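Local coordinates for protein carbon monoxide dehydrogenase (Thermococcus sp. AM4, PDB 6T7J) that catalyses the reversible oxidation of carbon monoxide to carbon dioxide, normally at a nickel-iron-sulfur cluster, probably passing the electrons to ferredoxin through further iron-sulfur clusters, at residues Ala278-Ala281 and Glu285-Lys288; Gly571-Leu576 and Ala614-Asn619; Arg105-Val110 and Asp239-Thr244. All blocks are in the same frame, centred on the assembly; numbering follows the deposited sequence.

Contact 1: Ala278-Ala281 and Glu285-Lys288; sequences AEIA and EMQK
Met286 leans across the turn between two short helices and meets Ile280 at an oblique angle, one branch of the isoleucine against the first bend of the methionine. The touching atoms are Ile280 CG2 and Met286 CG, 4.1 Å apart, an ordinary apolar distance. A closer approach involves the backbone: Met286 CG lies 3.1 Å from Ile280 O, so the methylene rests against a carbonyl near the end of helix 271-281. That oxygen already accepts a hydrogen bond from the hydroxyl of Ser283 in the intervening turn. Met286 CG stands anti to its own carbonyl carbon (chi1 -52°), and further bends at chi2 and chi3 turn the sulfur end off toward Arg390 and Ile393 of helix 381-395, the helix on which Ile280 also packs. Ala281 joins through its carbonyl rather than its methyl, with Met286 CB 3.6 Å from Ala281 O. The methyl faces the other way, onto Val298 and Val300 of strand 297-303. Gln287 bends at chi2 and brings NE2 to 3.0 Å from Ala281 O, while its OE1 accepts a hydrogen bond from the backbone N of Val298. The contact packs the junction of two consecutive helices, 271-281 and 284-292, which together form the beta-alpha-beta crossover between the parallel strands 261-268 and 297-303 of a Rossmann-like sheet.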
ATOM      1  N   ALA A 278     -14.411 -28.946   4.491  1.00 51.82           N
ATOM      2  CA  ALA A 278     -15.696 -29.515   4.099  1.00 53.75           C
ATOM      3  C   ALA A 278     -15.573 -31.007   3.820  1.00 58.03           C
ATOM      4  O   ALA A 278     -16.396 -31.806   4.285  1.00 56.85           O
ATOM      5  CB  ALA A 278     -16.245 -28.780   2.876  1.00 50.46           C
ATOM      6  N   GLU A 279     -14.543 -31.405   3.064  1.00 56.88           N
ATOM      7  CA  GLU A 279     -14.374 -32.819   2.746  1.00 58.61           C
ATOM      8  C   GLU A 279     -14.121 -33.644   4.003  1.00 56.01           C
ATOM      9  O   GLU A 279     -14.673 -34.740   4.154  1.00 55.33           O
ATOM     10  CB  GLU A 279     -13.235 -32.997   1.743  1.00 57.12           C
ATOM     11  CG  GLU A 279     -13.643 -32.724   0.305  1.00 58.57           C
ATOM     12  CD  GLU A 279     -12.457 -32.447  -0.597  1.00 68.83           C
ATOM     13  OE1 GLU A 279     -12.589 -31.607  -1.511  1.00 66.18           O
ATOM     14  OE2 GLU A 279     -11.393 -33.069  -0.392  1.00 76.24           O
ATOM     15  N   ILE A 280     -13.304 -33.128   4.925  1.00 57.68           N
ATOM     16  CA  ILE A 280     -13.015 -33.862   6.152  1.00 58.04           C
ATOM     17  C   ILE A 280     -14.263 -33.981   7.015  1.00 58.42           C
ATOM     18  O   ILE A 280     -14.572 -35.058   7.536  1.00 61.16           O
ATOM     19  CB  ILE A 280     -11.861 -33.188   6.915  1.00 54.23           C
ATOM     20  CG1 ILE A 280     -10.524 -33.481   6.228  1.00 59.03           C
ATOM     21  CG2 ILE A 280     -11.835 -33.642   8.370  1.00 53.68           C
ATOM     22  CD1 ILE A 280     -10.100 -34.930   6.300  1.00 58.84           C
ATOM     23  N   ALA A 281     -15.015 -32.888   7.166  1.00 59.92           N
ATOM     24  CA  ALA A 281     -16.147 -32.903   8.083  1.00 59.12           C
ATOM     25  C   ALA A 281     -17.324 -33.694   7.527  1.00 63.02           C
ATOM     26  O   ALA A 281     -18.087 -34.284   8.301  1.00 63.11           O
ATOM     27  CB  ALA A 281     -16.566 -31.476   8.417  1.00 59.97           C
ATOM     28  N   GLU A 285     -15.956 -40.538   9.014  1.00 57.51           N
ATOM     29  CA  GLU A 285     -15.261 -40.582  10.298  1.00 58.77           C
ATOM     30  C   GLU A 285     -15.799 -39.515  11.243  1.00 61.58           C
ATOM     31  O   GLU A 285     -16.154 -39.802  12.393  1.00 62.30           O
ATOM     32  CB  GLU A 285     -13.755 -40.407  10.090  1.00 57.02           C
ATOM     33  CG  GLU A 285     -12.964 -40.289  11.383  1.00 57.47           C
ATOM     34  CD  GLU A 285     -11.505 -39.936  11.154  1.00 67.07           C
ATOM     35  OE1 GLU A 285     -10.711 -40.017  12.115  1.00 61.95           O
ATOM     36  OE2 GLU A 285     -11.153 -39.576  10.012  1.00 68.22           O
ATOM     37  N   MET A 286     -15.880 -38.270  10.765  1.00 62.94           N
ATOM     38  CA  MET A 286     -16.417 -37.200  11.597  1.00 59.99           C
ATOM     39  C   MET A 286     -17.910 -37.373  11.840  1.00 55.38           C
ATOM     40  O   MET A 286     -18.416 -36.944  12.881  1.00 56.61           O
ATOM     41  CB  MET A 286     -16.133 -35.840  10.961  1.00 58.46           C
ATOM     42  CG  MET A 286     -14.678 -35.610  10.593  1.00 53.59           C
ATOM     43  SD  MET A 286     -13.512 -36.267  11.798  1.00 57.45           S
ATOM     44  CE  MET A 286     -13.886 -35.257  13.217  1.00 60.98           C
ATOM     45  N   GLN A 287     -18.628 -38.003  10.906  1.00 56.65           N
ATOM     46  CA  GLN A 287     -20.043 -38.282  11.134  1.00 59.09           C
ATOM     47  C   GLN A 287     -20.229 -39.186  12.347  1.00 61.18           C
ATOM     48  O   GLN A 287     -21.048 -38.904  13.232  1.00 59.04           O
ATOM     49  CB  GLN A 287     -20.665 -38.912   9.888  1.00 55.91           C
ATOM     50  CG  GLN A 287     -20.572 -38.055   8.634  1.00 59.39           C
ATOM     51  CD  GLN A 287     -21.312 -36.735   8.762  1.00 59.54           C
ATOM     52  OE1 GLN A 287     -22.392 -36.669   9.349  1.00 57.85           O
ATOM     53  NE2 GLN A 287     -20.732 -35.677   8.208  1.00 61.73           N
ATOM     54  N   LYS A 288     -19.457 -40.272  12.426  1.00 61.68           N
ATOM     55  CA  LYS A 288     -19.604 -41.145  13.585  1.00 65.39           C
ATOM     56  C   LYS A 288     -18.987 -40.531  14.839  1.00 65.08           C
ATOM     57  O   LYS A 288     -19.447 -40.818  15.948  1.00 67.69           O
ATOM     58  CB  LYS A 288     -19.005 -42.521  13.303  1.00 69.93           C
ATOM     59  CG  LYS A 288     -17.659 -42.452  12.630  1.00 80.43           C
ATOM     60  CD  LYS A 288     -17.389 -43.600  11.694  1.00 85.28           C
ATOM     61  CE  LYS A 288     -17.467 -44.933  12.384  1.00 78.08           C
ATOM     62  NZ  LYS A 288     -16.529 -45.941  11.814  1.00 83.13           N
TER

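Contact 2: Gly571-Leu576 and Ala614-Asn619; sequences GVFTHL and AETIYN
Two rings, those of Phe573 and His575, lie against helix 610-627. Ile617 comes to the edge of the Phe573 ring, CG1 lying near the ring plane at 4.2 Å from CE2. The methyl of Thr616 approaches the far end of the same ring obliquely, with Thr616 CG2 at 4.1 Å from Phe573 CZ, and the two side chains cross at about a right angle. Phe573 reaches this far because CG is anti to the backbone N (chi1 179°), which extends the ring toward the helix. Ile617 bridges both aromatics: its terminal methyl CD1 comes to rest 3.9 Å from His575 CB, oblique to the imidazole. That imidazole is gripped at both nitrogens, NE2 by the carbonyl of Glu607 and ND1 by the hydroxyl of Ser551, which should fix its rotation. Thr616 divides its two branches, CG2 to the phenyl ring and OG1 to the hydroxyl of Tyr605 and the carbonyl of Lys612. Thr574, between the two aromatics in sequence, points to the opposite side of the sheet, onto Phe567 and Val568 of helix 558-569. Strand 574-576 thus runs between strands 548-552 and 604-606 of a parallel sheet, with helix 610-627 over one face, helix 558-569 over the other, and helix 460-471 meeting Ile617 beyond the contact.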
ATOM      1  N   GLY A 571     -13.675  -1.737 -20.020  1.00 46.22           N
ATOM      2  CA  GLY A 571     -14.584  -1.145 -20.974  1.00 46.75           C
ATOM      3  C   GLY A 571     -16.060  -1.291 -20.680  1.00 49.19           C
ATOM      4  O   GLY A 571     -16.875  -0.958 -21.548  1.00 46.60           O
ATOM      5  N   VAL A 572     -16.441  -1.766 -19.495  1.00 46.60           N
ATOM      6  CA  VAL A 572     -17.848  -1.965 -19.161  1.00 46.79           C
ATOM      7  C   VAL A 572     -18.335  -0.803 -18.308  1.00 50.79           C
ATOM      8  O   VAL A 572     -17.670  -0.398 -17.345  1.00 48.02           O
ATOM      9  CB  VAL A 572     -18.088  -3.314 -18.456  1.00 46.87           C
ATOM     10  CG1 VAL A 572     -17.099  -3.549 -17.361  1.00 50.64           C
ATOM     11  CG2 VAL A 572     -19.488  -3.373 -17.885  1.00 49.36           C
ATOM     12  N   PHE A 573     -19.482  -0.247 -18.693  1.00 52.13           N
ATOM     13  CA  PHE A 573     -20.212   0.709 -17.872  1.00 47.02           C
ATOM     14  C   PHE A 573     -20.533   0.083 -16.519  1.00 44.44           C
ATOM     15  O   PHE A 573     -21.194  -0.958 -16.450  1.00 47.90           O
ATOM     16  CB  PHE A 573     -21.486   1.111 -18.617  1.00 49.32           C
ATOM     17  CG  PHE A 573     -22.364   2.075 -17.877  1.00 47.90           C
ATOM     18  CD1 PHE A 573     -22.064   3.426 -17.847  1.00 46.12           C
ATOM     19  CD2 PHE A 573     -23.516   1.632 -17.246  1.00 40.29           C
ATOM     20  CE1 PHE A 573     -22.884   4.315 -17.178  1.00 49.17           C
ATOM     21  CE2 PHE A 573     -24.338   2.515 -16.576  1.00 43.38           C
ATOM     22  CZ  PHE A 573     -24.024   3.857 -16.546  1.00 47.11           C
ATOM     23  N   THR A 574     -20.062   0.711 -15.442  1.00 42.98           N
ATOM     24  CA  THR A 574     -20.072   0.107 -14.113  1.00 48.54           C
ATOM     25  C   THR A 574     -20.820   1.006 -13.137  1.00 46.41           C
ATOM     26  O   THR A 574     -20.397   2.137 -12.878  1.00 44.97           O
ATOM     27  CB  THR A 574     -18.643  -0.144 -13.623  1.00 48.81           C
ATOM     28  OG1 THR A 574     -17.986  -1.053 -14.516  1.00 45.94           O
ATOM     29  CG2 THR A 574     -18.647  -0.732 -12.217  1.00 43.83           C
ATOM     30  N   HIS A 575     -21.914   0.488 -12.583  1.00 45.08           N
ATOM     31  CA  HIS A 575     -22.749   1.220 -11.642  1.00 45.85           C
ATOM     32  C   HIS A 575     -22.328   0.928 -10.207  1.00 43.49           C
ATOM     33  O   HIS A 575     -21.968  -0.203  -9.867  1.00 44.45           O
ATOM     34  CB  HIS A 575     -24.222   0.847 -11.827  1.00 43.31           C
ATOM     35  CG  HIS A 575     -25.039   0.973 -10.578  1.00 47.49           C
ATOM     36  ND1 HIS A 575     -25.444  -0.117  -9.838  1.00 45.70           N
ATOM     37  CD2 HIS A 575     -25.525   2.063  -9.938  1.00 45.76           C
ATOM     38  CE1 HIS A 575     -26.148   0.296  -8.797  1.00 49.68           C
ATOM     39  NE2 HIS A 575     -26.209   1.615  -8.833  1.00 48.11           N
ATOM     40  N   LEU A 576     -22.380   1.961  -9.369  1.00 47.21           N
ATOM     41  CA  LEU A 576     -22.129   1.842  -7.941  1.00 44.34           C
ATOM     42  C   LEU A 576     -23.397   2.213  -7.186  1.00 45.37           C
ATOM     43  O   LEU A 576     -24.006   3.252  -7.463  1.00 49.44           O
ATOM     44  CB  LEU A 576     -20.973   2.743  -7.501  1.00 45.35           C
ATOM     45  CG  LEU A 576     -19.654   2.616  -8.261  1.00 47.79           C
ATOM     46  CD1 LEU A 576     -18.589   3.473  -7.600  1.00 47.80           C
ATOM     47  CD2 LEU A 576     -19.213   1.162  -8.333  1.00 48.33           C
ATOM     48  N   ALA A 614     -31.324   0.456 -12.429  1.00 51.33           N
ATOM     49  CA  ALA A 614     -31.792  -0.499 -13.428  1.00 52.35           C
ATOM     50  C   ALA A 614     -32.195   0.208 -14.712  1.00 51.31           C
ATOM     51  O   ALA A 614     -31.853  -0.242 -15.811  1.00 55.74           O
ATOM     52  CB  ALA A 614     -32.964  -1.306 -12.874  1.00 54.32           C
ATOM     53  N   GLU A 615     -32.917   1.323 -14.590  1.00 51.41           N
ATOM     54  CA  GLU A 615     -33.327   2.063 -15.781  1.00 49.24           C
ATOM     55  C   GLU A 615     -32.121   2.620 -16.529  1.00 56.22           C
ATOM     56  O   GLU A 615     -32.067   2.565 -17.765  1.00 49.49           O
ATOM     57  CB  GLU A 615     -34.294   3.181 -15.397  1.00 49.93           C
ATOM     58  CG  GLU A 615     -35.719   2.700 -15.182  1.00 55.91           C
ATOM     59  CD  GLU A 615     -36.451   3.496 -14.123  1.00 59.30           C
ATOM     60  OE1 GLU A 615     -36.333   4.741 -14.125  1.00 56.34           O
ATOM     61  OE2 GLU A 615     -37.145   2.877 -13.289  1.00 65.74           O
ATOM     62  N   THR A 616     -31.133   3.143 -15.797  1.00 55.30           N
ATOM     63  CA  THR A 616     -29.941   3.680 -16.453  1.00 55.19           C
ATOM     64  C   THR A 616     -29.142   2.580 -17.143  1.00 52.41           C
ATOM     65  O   THR A 616     -28.677   2.757 -18.276  1.00 51.57           O
ATOM     66  CB  THR A 616     -29.059   4.419 -15.449  1.00 55.01           C
ATOM     67  OG1 THR A 616     -29.839   5.387 -14.738  1.00 58.59           O
ATOM     68  CG2 THR A 616     -27.918   5.127 -16.168  1.00 52.90           C
ATOM     69  N   ILE A 617     -28.962   1.440 -16.470  1.00 51.51           N
ATOM     70  CA  ILE A 617     -28.225   0.326 -17.059  1.00 52.49           C
ATOM     71  C   ILE A 617     -28.940  -0.180 -18.305  1.00 52.96           C
ATOM     72  O   ILE A 617     -28.310  -0.453 -19.336  1.00 52.34           O
ATOM     73  CB  ILE A 617     -28.034  -0.790 -16.013  1.00 50.60           C
ATOM     74  CG1 ILE A 617     -26.918  -0.419 -15.033  1.00 45.94           C
ATOM     75  CG2 ILE A 617     -27.758  -2.128 -16.685  1.00 44.59           C
ATOM     76  CD1 ILE A 617     -27.056  -1.065 -13.671  1.00 42.01           C
ATOM     77  N   TYR A 618     -30.268  -0.293 -18.238  1.00 54.29           N
ATOM     78  CA  TYR A 618     -31.029  -0.742 -19.397  1.00 60.56           C
ATOM     79  C   TYR A 618     -30.921   0.248 -20.549  1.00 54.89           C
ATOM     80  O   TYR A 618     -30.830  -0.153 -21.714  1.00 51.61           O
ATOM     81  CB  TYR A 618     -32.490  -0.957 -19.010  1.00 57.34           C
ATOM     82  CG  TYR A 618     -33.320  -1.539 -20.125  1.00 62.44           C
ATOM     83  CD1 TYR A 618     -33.101  -2.836 -20.573  1.00 59.67           C
ATOM     84  CD2 TYR A 618     -34.318  -0.791 -20.735  1.00 52.68           C
ATOM     85  CE1 TYR A 618     -33.857  -3.374 -21.593  1.00 63.39           C
ATOM     86  CE2 TYR A 618     -35.079  -1.321 -21.757  1.00 61.22           C
ATOM     87  CZ  TYR A 618     -34.844  -2.612 -22.183  1.00 64.02           C
ATOM     88  OH  TYR A 618     -35.599  -3.144 -23.201  1.00 53.16           O
ATOM     89  N   ASN A 619     -30.925   1.549 -20.245  1.00 51.61           N
ATOM     90  CA  ASN A 619     -30.794   2.544 -21.304  1.00 56.63           C
ATOM     91  C   ASN A 619     -29.410   2.496 -21.939  1.00 54.61           C
ATOM     92  O   ASN A 619     -29.275   2.652 -23.158  1.00 57.61           O
ATOM     93  CB  ASN A 619     -31.088   3.939 -20.753  1.00 57.87           C
ATOM     94  CG  ASN A 619     -32.575   4.218 -20.648  1.00 64.24           C
ATOM     95  OD1 ASN A 619     -33.385   3.589 -21.331  1.00 62.40           O
ATOM     96  ND2 ASN A 619     -32.942   5.161 -19.788  1.00 56.90           N
TER

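Contact 3: Arg105-Val110 and Asp239-Thr244; sequences RDVVEV and DILFGT
Val107, Val110 and Leu241 form a purely apolar helix-to-helix contact, one leucine set against two valines a turn apart, in the alpha-helical part of the carbon monoxide dehydrogenase fold. The long helix 81-115 contributes the valines; the last turn of the long helix 212-242 contributes the leucine. No hydrogen bond crosses between the segments, and one methyl, Leu241 CD1, makes both of the closest contacts. It lies 3.9 Å from Val107 CG1 and, more loosely, 4.4 Å from Val110 CG1. Val107 and Leu241 run past each other in opposite directions, so the leucine fits alongside the valine and does not meet it head-on. Both valines hold CG1 anti to the backbone N (chi1 -172° for Val107), which throws that methyl toward the other helix. The backbones stay well apart, 9.0 Å between the CA atoms of Val110 and Leu241, and the gap is spanned by side chains alone. Helix 271-281 also packs here: its Ile272 touches Val107, Val110 and Phe242. The acidic groups Asp106 and Asp239 have partners outside the contact, Asp106 with Lys365, and Asp239 with Arg313, Arg527 and Lys129. The nickel-free, broken active-site cluster is about 13 Å from the side chain of Val107, so the contact is structural packing and not part of the cluster pocket. Phe242 is the last helical residue before Gly243, and its ring folds back over its neighbour, with Leu241 CB 4.0 Å above the plane and over the ring centre.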
ATOM      1  N   ARG A 105      -1.481 -15.474  -4.489  1.00 43.32           N
ATOM      2  CA  ARG A 105      -0.136 -15.926  -4.145  1.00 49.53           C
ATOM      3  C   ARG A 105      -0.176 -17.195  -3.310  1.00 45.28           C
ATOM      4  O   ARG A 105       0.633 -18.107  -3.516  1.00 51.11           O
ATOM      5  CB  ARG A 105       0.612 -14.819  -3.401  1.00 47.88           C
ATOM      6  CG  ARG A 105       2.126 -14.969  -3.407  1.00 39.32           C
ATOM      7  CD  ARG A 105       2.768 -14.112  -2.326  1.00 43.26           C
ATOM      8  NE  ARG A 105       2.115 -12.812  -2.188  1.00 42.10           N
ATOM      9  CZ  ARG A 105       2.513 -11.705  -2.807  1.00 45.71           C
ATOM     10  NH1 ARG A 105       1.858 -10.567  -2.624  1.00 43.20           N
ATOM     11  NH2 ARG A 105       3.565 -11.732  -3.614  1.00 47.59           N
ATOM     12  N   ASP A 106      -1.108 -17.272  -2.358  1.00 47.97           N
ATOM     13  CA  ASP A 106      -1.255 -18.500  -1.581  1.00 45.52           C
ATOM     14  C   ASP A 106      -1.665 -19.669  -2.473  1.00 51.63           C
ATOM     15  O   ASP A 106      -1.118 -20.783  -2.355  1.00 49.98           O
ATOM     16  CB  ASP A 106      -2.268 -18.291  -0.457  1.00 47.96           C
ATOM     17  CG  ASP A 106      -1.743 -17.372   0.631  1.00 52.05           C
ATOM     18  OD1 ASP A 106      -0.506 -17.234   0.745  1.00 52.54           O
ATOM     19  OD2 ASP A 106      -2.564 -16.785   1.367  1.00 55.59           O
ATOM     20  N   VAL A 107      -2.615 -19.438  -3.386  1.00 48.92           N
ATOM     21  CA  VAL A 107      -2.992 -20.550  -4.259  1.00 50.64           C
ATOM     22  C   VAL A 107      -1.841 -20.926  -5.192  1.00 50.92           C
ATOM     23  O   VAL A 107      -1.662 -22.105  -5.523  1.00 55.50           O
ATOM     24  CB  VAL A 107      -4.279 -20.238  -5.044  1.00 47.17           C
ATOM     25  CG1 VAL A 107      -4.742 -21.481  -5.792  1.00 51.34           C
ATOM     26  CG2 VAL A 107      -5.367 -19.761  -4.100  1.00 49.54           C
ATOM     27  N   VAL A 108      -1.032 -19.949  -5.612  1.00 47.68           N
ATOM     28  CA  VAL A 108       0.132 -20.237  -6.448  1.00 42.60           C
ATOM     29  C   VAL A 108       1.135 -21.088  -5.683  1.00 53.43           C
ATOM     30  O   VAL A 108       1.734 -22.016  -6.238  1.00 51.73           O
ATOM     31  CB  VAL A 108       0.776 -18.929  -6.944  1.00 46.46           C
ATOM     32  CG1 VAL A 108       2.218 -19.170  -7.379  1.00 49.70           C
ATOM     33  CG2 VAL A 108      -0.023 -18.335  -8.082  1.00 47.87           C
ATOM     34  N   GLU A 109       1.346 -20.774  -4.403  1.00 52.44           N
ATOM     35  CA  GLU A 109       2.248 -21.571  -3.577  1.00 55.23           C
ATOM     36  C   GLU A 109       1.785 -23.022  -3.509  1.00 52.33           C
ATOM     37  O   GLU A 109       2.580 -23.951  -3.709  1.00 51.29           O
ATOM     38  CB  GLU A 109       2.346 -20.967  -2.175  1.00 57.17           C
ATOM     39  CG  GLU A 109       3.144 -19.670  -2.114  1.00 61.03           C
ATOM     40  CD  GLU A 109       2.887 -18.878  -0.839  1.00 70.50           C
ATOM     41  OE1 GLU A 109       2.441 -19.480   0.163  1.00 63.74           O
ATOM     42  OE2 GLU A 109       3.133 -17.652  -0.843  1.00 65.32           O
ATOM     43  N   VAL A 110       0.493 -23.238  -3.242  1.00 47.85           N
ATOM     44  CA  VAL A 110      -0.006 -24.613  -3.162  1.00 49.80           C
ATOM     45  C   VAL A 110       0.113 -25.317  -4.515  1.00 54.76           C
ATOM     46  O   VAL A 110       0.500 -26.492  -4.592  1.00 57.17           O
ATOM     47  CB  VAL A 110      -1.453 -24.635  -2.636  1.00 49.46           C
ATOM     48  CG1 VAL A 110      -2.009 -26.054  -2.673  1.00 45.06           C
ATOM     49  CG2 VAL A 110      -1.504 -24.081  -1.221  1.00 47.06           C
ATOM     50  N   ASP A 239      -9.583 -23.588 -10.106  1.00 49.90           N
ATOM     51  CA  ASP A 239     -10.236 -24.555 -10.983  1.00 51.36           C
ATOM     52  C   ASP A 239      -9.324 -25.740 -11.275  1.00 54.21           C
ATOM     53  O   ASP A 239      -9.767 -26.895 -11.239  1.00 54.33           O
ATOM     54  CB  ASP A 239     -10.666 -23.878 -12.285  1.00 52.06           C
ATOM     55  CG  ASP A 239     -11.861 -22.962 -12.102  1.00 53.43           C
ATOM     56  OD1 ASP A 239     -12.425 -22.935 -10.988  1.00 51.03           O
ATOM     57  OD2 ASP A 239     -12.235 -22.271 -13.073  1.00 51.51           O
ATOM     58  N   ILE A 240      -8.048 -25.476 -11.564  1.00 49.55           N
ATOM     59  CA  ILE A 240      -7.112 -26.553 -11.878  1.00 47.52           C
ATOM     60  C   ILE A 240      -6.947 -27.489 -10.685  1.00 50.51           C
ATOM     61  O   ILE A 240      -6.847 -28.713 -10.846  1.00 50.21           O
ATOM     62  CB  ILE A 240      -5.761 -25.964 -12.332  1.00 51.13           C
ATOM     63  CG1 ILE A 240      -5.881 -25.382 -13.742  1.00 46.32           C
ATOM     64  CG2 ILE A 240      -4.655 -27.014 -12.275  1.00 47.04           C
ATOM     65  CD1 ILE A 240      -4.822 -24.355 -14.068  1.00 47.68           C
ATOM     66  N   LEU A 241      -6.941 -26.936  -9.470  1.00 47.62           N
ATOM     67  CA  LEU A 241      -6.680 -27.744  -8.284  1.00 49.91           C
ATOM     68  C   LEU A 241      -7.930 -28.463  -7.789  1.00 49.40           C
ATOM     69  O   LEU A 241      -7.853 -29.629  -7.388  1.00 55.24           O
ATOM     70  CB  LEU A 241      -6.102 -26.868  -7.169  1.00 53.16           C
ATOM     71  CG  LEU A 241      -4.596 -26.577  -7.196  1.00 59.10           C
ATOM     72  CD1 LEU A 241      -4.276 -25.327  -6.387  1.00 48.94           C
ATOM     73  CD2 LEU A 241      -3.801 -27.767  -6.676  1.00 44.87           C
ATOM     74  N   PHE A 242      -9.087 -27.797  -7.803  1.00 52.44           N
ATOM     75  CA  PHE A 242     -10.296 -28.339  -7.191  1.00 54.62           C
ATOM     76  C   PHE A 242     -11.424 -28.584  -8.184  1.00 53.88           C
ATOM     77  O   PHE A 242     -12.530 -28.951  -7.767  1.00 53.10           O
ATOM     78  CB  PHE A 242     -10.791 -27.410  -6.078  1.00 49.30           C
ATOM     79  CG  PHE A 242      -9.734 -27.047  -5.081  1.00 53.15           C
ATOM     80  CD1 PHE A 242      -9.134 -28.022  -4.301  1.00 54.56           C
ATOM     81  CD2 PHE A 242      -9.337 -25.731  -4.925  1.00 46.46           C
ATOM     82  CE1 PHE A 242      -8.159 -27.692  -3.383  1.00 50.60           C
ATOM     83  CE2 PHE A 242      -8.363 -25.396  -4.013  1.00 51.18           C
ATOM     84  CZ  PHE A 242      -7.772 -26.377  -3.239  1.00 49.56           C
ATOM     85  N   GLY A 243     -11.186 -28.391  -9.479  1.00 51.86           N
ATOM     86  CA  GLY A 243     -12.210 -28.658 -10.470  1.00 48.58           C
ATOM     87  C   GLY A 243     -12.907 -27.410 -10.967  1.00 54.03           C
ATOM     88  O   GLY A 243     -13.216 -26.508 -10.183  1.00 53.62           O
ATOM     89  N   THR A 244     -13.149 -27.345 -12.272  1.00 55.64           N
ATOM     90  CA  THR A 244     -13.911 -26.236 -12.834  1.00 54.83           C
ATOM     91  C   THR A 244     -15.383 -26.399 -12.473  1.00 53.81           C
ATOM     92  O   THR A 244     -15.953 -27.477 -12.689  1.00 53.99           O
ATOM     93  CB  THR A 244     -13.741 -26.177 -14.352  1.00 53.30           C
ATOM     94  OG1 THR A 244     -12.353 -26.026 -14.673  1.00 55.81           O
ATOM     95  CG2 THR A 244     -14.519 -25.006 -14.931  1.00 53.16           C
TER

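How the contacts relate
From the N terminus, contact 3 comes first: it closes a loop of 128 mostly helical residues, bringing the end of helix 212-242 back to helix 81-115. Contact 1 follows and has just three residues between its segments, inside the crossover that opens the first Rossmann-like sheet. Contact 2 comes last, closing 37 residues near the C terminus of the chain, between the second parallel sheet and the helix 610-627 that covers it. The three stand in series, with no nesting or crossing. Contacts 1 and 3 are neighbours, about 6 Å apart at their nearest atoms; helix 271-281 carries one segment of contact 1 and packs beside contact 3. Contact 2 lies across the chain's centre, its centre about 45 Å from that of contact 1.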